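Local coordinates for protein diacylglycerol kinase (Bacillus anthracis, PDB 3S40) that probably phosphorylates diacylglycerol or a related lipid, as a member of the diacylglycerol kinase family, at residues 87-92 against 291-296. Numbering follows the deposited sequence.
Sequences EIRPTL and GHFTMI
Leu-92 and Met-295 form a parallel beta bridge, a compact example of how a returning C-terminal strand can dock on an earlier domain. Leu-92 straddles Met-295 with its backbone: its N donates to Thr-294 O (2.9 Å) and its O accepts from Ile-296 N (3.0 Å). Towards Pro-90 the chains part, and a water continues the connection, donating to Pro-90 O and accepting from Thr-294 N.

Further polar contacts come from side chains. The Thr-91 and Thr-294 hydroxyls share a hydrogen bond, OG1 to OG1 at 2.8 Å; Thr-294 reaches it with OG1 set between its own N and carbonyl carbon (chi1 62°). Arg-89, bent at chi3, grips a single acceptor side-on: NE lies 3.0 Å and NH2 3.2 Å from His-292 O, which sits at the guanidinium edge. The same guanidinium lies flat over the imidazole of His-292, with centres 3.8 Å apart and planes 7° from parallel. Carbonyls just after helix 73-83 tie down both groups, Leu-86 O accepting from Arg-89 NH1 and Ala-84 O from His-292 NE2.

Apolar packing accompanies this. Leu-92 CD2 meets the CE methyl of selenomethionine Met-295 at 3.7 Å, the two side chains running alongside each other, while Arg-89 CD approaches the edge of the Phe-293 ring.

The strand that leaves the C-terminal sandwich, bulged at His-292 and Phe-293 opposite Val-128, thus joins the edge strand 91-96 of the catalytic domain. Three hydrogen bonds and a stack fix the guanidinium's rotation, and its positive charge would probably favour a neutral imidazole beneath it.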
ATOM      1  N   GLU A  87      10.395  -1.484 -16.558  1.00 28.16           N
ATOM      2  CA  GLU A  87      10.019  -2.591 -17.439  1.00 31.43           C
ATOM      3  C   GLU A  87      10.273  -3.908 -16.755  1.00 28.60           C
ATOM      4  O   GLU A  87       9.535  -4.876 -16.931  1.00 36.09           O
ATOM      5  CB  GLU A  87      10.802  -2.558 -18.758  1.00 27.51           C
ATOM      6  CG  GLU A  87      10.511  -1.309 -19.601  1.00 42.58           C
ATOM      7  CD  GLU A  87       9.020  -1.132 -19.913  1.00 46.54           C
ATOM      8  OE1 GLU A  87       8.386  -2.111 -20.367  1.00 51.72           O
ATOM      9  OE2 GLU A  87       8.481  -0.019 -19.692  1.00 43.30           O
ATOM     10  N   ILE A  88      11.345  -3.955 -15.989  1.00 27.04           N
ATOM     11  CA  ILE A  88      11.677  -5.179 -15.291  1.00 30.75           C
ATOM     12  C   ILE A  88      11.576  -4.960 -13.779  1.00 24.93           C
ATOM     13  O   ILE A  88      12.224  -4.070 -13.230  1.00 27.85           O
ATOM     14  CB  ILE A  88      13.057  -5.667 -15.697  1.00 28.10           C
ATOM     15  CG1 ILE A  88      13.070  -5.940 -17.203  1.00 33.58           C
ATOM     16  CG2 ILE A  88      13.437  -6.911 -14.897  1.00 27.81           C
ATOM     17  CD1 ILE A  88      14.418  -6.360 -17.726  1.00 47.17           C
ATOM     18  N   ARG A  89      10.736  -5.765 -13.129  1.00 20.93           N
ATOM     19  CA  ARG A  89      10.415  -5.596 -11.718  1.00 24.67           C
ATOM     20  C   ARG A  89      10.495  -6.924 -10.971  1.00 35.28           C
ATOM     21  O   ARG A  89       9.636  -7.783 -11.123  1.00 40.06           O
ATOM     22  CB  ARG A  89       9.015  -5.019 -11.559  1.00 26.53           C
ATOM     23  CG  ARG A  89       8.779  -3.760 -12.374  1.00 27.01           C
ATOM     24  CD  ARG A  89       7.335  -3.284 -12.244  1.00 32.21           C
ATOM     25  NE  ARG A  89       6.379  -4.263 -12.754  1.00 24.39           N
ATOM     26  CZ  ARG A  89       6.113  -4.465 -14.044  1.00 25.55           C
ATOM     27  NH1 ARG A  89       6.745  -3.782 -14.988  1.00 30.11           N
ATOM     28  NH2 ARG A  89       5.222  -5.382 -14.394  1.00 23.82           N
ATOM     29  N   PRO A  90      11.530  -7.092 -10.146  1.00 24.57           N
ATOM     30  CA  PRO A  90      11.613  -8.312  -9.333  1.00 24.45           C
ATOM     31  C   PRO A  90      10.460  -8.418  -8.324  1.00 25.75           C
ATOM     32  O   PRO A  90       9.798  -7.439  -7.992  1.00 19.58           O
ATOM     33  CB  PRO A  90      12.937  -8.146  -8.568  1.00 22.74           C
ATOM     34  CG  PRO A  90      13.177  -6.670  -8.533  1.00 30.51           C
ATOM     35  CD  PRO A  90      12.572  -6.105  -9.812  1.00 23.60           C
ATOM     36  N   THR A  91      10.259  -9.627  -7.830  1.00 18.25           N
ATOM     37  CA  THR A  91       9.446  -9.862  -6.656  1.00 10.03           C
ATOM     38  C   THR A  91       9.884  -8.992  -5.487  1.00 20.49           C
ATOM     39  O   THR A  91      11.092  -8.783  -5.240  1.00 16.52           O
ATOM     40  CB  THR A  91       9.509 -11.329  -6.260  1.00 18.96           C
ATOM     41  OG1 THR A  91       9.034 -12.113  -7.359  1.00 22.28           O
ATOM     42  CG2 THR A  91       8.624 -11.628  -5.003  1.00 18.15           C
ATOM     43  N   LEU A  92       8.891  -8.475  -4.773  1.00 16.57           N
ATOM     44  CA  LEU A  92       9.138  -7.600  -3.627  1.00 23.50           C
ATOM     45  C   LEU A  92       8.638  -8.257  -2.330  1.00 21.03           C
ATOM     46  O   LEU A  92       7.649  -9.003  -2.338  1.00 25.96           O
ATOM     47  CB  LEU A  92       8.463  -6.239  -3.866  1.00 26.65           C
ATOM     48  CG  LEU A  92       8.679  -5.070  -2.906  1.00 37.82           C
ATOM     49  CD1 LEU A  92      10.144  -4.630  -2.881  1.00 25.34           C
ATOM     50  CD2 LEU A  92       7.776  -3.899  -3.296  1.00 39.43           C
ATOM     51  N   GLY A 291      -2.031  -7.049 -11.362  1.00 19.39           N
ATOM     52  CA  GLY A 291      -0.913  -7.946 -11.158  1.00 24.87           C
ATOM     53  C   GLY A 291       0.432  -7.351 -11.527  1.00 31.96           C
ATOM     54  O   GLY A 291       1.316  -8.062 -11.982  1.00 20.38           O
ATOM     55  N   HIS A 292       0.586  -6.052 -11.299  1.00 21.30           N
ATOM     56  CA  HIS A 292       1.782  -5.313 -11.715  1.00 27.53           C
ATOM     57  C   HIS A 292       3.017  -5.714 -10.911  1.00 25.47           C
ATOM     58  O   HIS A 292       4.115  -5.763 -11.455  1.00 25.50           O
ATOM     59  CB  HIS A 292       1.526  -3.808 -11.578  1.00 18.34           C
ATOM     60  CG  HIS A 292       2.552  -2.939 -12.231  1.00 22.01           C
ATOM     61  ND1 HIS A 292       2.751  -2.911 -13.596  1.00 22.62           N
ATOM     62  CD2 HIS A 292       3.429  -2.047 -11.706  1.00 25.63           C
ATOM     63  CE1 HIS A 292       3.700  -2.036 -13.884  1.00 22.36           C
ATOM     64  NE2 HIS A 292       4.126  -1.495 -12.754  1.00 22.78           N
ATOM     65  N   PHE A 293       2.838  -5.982  -9.618  1.00 22.85           N
ATOM     66  CA  PHE A 293       3.914  -6.520  -8.794  1.00 21.80           C
ATOM     67  C   PHE A 293       3.616  -7.963  -8.471  1.00 26.86           C
ATOM     68  O   PHE A 293       2.461  -8.382  -8.459  1.00 20.33           O
ATOM     69  CB  PHE A 293       4.034  -5.772  -7.454  1.00 20.82           C
ATOM     70  CG  PHE A 293       4.644  -4.393  -7.566  1.00 20.59           C
ATOM     71  CD1 PHE A 293       5.454  -4.059  -8.635  1.00 25.99           C
ATOM     72  CD2 PHE A 293       4.421  -3.442  -6.574  1.00 35.51           C
ATOM     73  CE1 PHE A 293       6.035  -2.787  -8.717  1.00 31.68           C
ATOM     74  CE2 PHE A 293       4.986  -2.173  -6.661  1.00 32.31           C
ATOM     75  CZ  PHE A 293       5.787  -1.846  -7.739  1.00 21.89           C
ATOM     76  N   THR A 294       4.676  -8.709  -8.200  1.00 19.16           N
ATOM     77  CA  THR A 294       4.594  -9.952  -7.458  1.00 21.23           C
ATOM     78  C   THR A 294       5.197  -9.698  -6.072  1.00 19.33           C
ATOM     79  O   THR A 294       6.251  -9.058  -5.944  1.00 22.40           O
ATOM     80  CB  THR A 294       5.365 -11.094  -8.162  1.00 26.95           C
ATOM     81  OG1 THR A 294       6.758 -10.757  -8.237  1.00 41.22           O
ATOM     82  CG2 THR A 294       4.825 -11.305  -9.579  1.00 23.13           C
HETATM   83  N   MSE A 295       4.548 -10.230  -5.041  1.00 19.14           N
HETATM   84  CA  MSE A 295       4.985  -9.999  -3.682  1.00 16.94           C
HETATM   85  C   MSE A 295       4.955 -11.265  -2.840  1.00 23.46           C
HETATM   86  O   MSE A 295       4.108 -12.144  -3.020  1.00 20.71           O
HETATM   87  CB  MSE A 295       4.131  -8.900  -3.046  1.00 20.19           C
HETATM   88  CG  MSE A 295       4.079  -7.653  -3.895  1.00 21.27           C
HETATM   89 SE   MSE A 295       3.643  -5.995  -2.963  0.64 32.68          SE
HETATM   90  CE  MSE A 295       5.115  -5.925  -1.676  1.00 28.11           C
ATOM     91  N   ILE A 296       5.899 -11.353  -1.919  1.00 13.63           N
ATOM     92  CA  ILE A 296       5.895 -12.397  -0.911  1.00 16.04           C
ATOM     93  C   ILE A 296       4.711 -12.156   0.012  1.00 18.37           C
ATOM     94  O   ILE A 296       4.452 -11.024   0.407  1.00 24.75           O
ATOM     95  CB  ILE A 296       7.180 -12.363  -0.067  1.00 17.18           C
ATOM     96  CG1 ILE A 296       8.385 -12.793  -0.908  1.00 20.99           C
ATOM     97  CG2 ILE A 296       7.028 -13.264   1.171  1.00 16.83           C
ATOM     98  CD1 ILE A 296       8.392 -14.272  -1.292  1.00 27.07           C
TER
HETATM   99  O   HOH W   1       7.043  -7.245  -8.815  1.00 31.04           O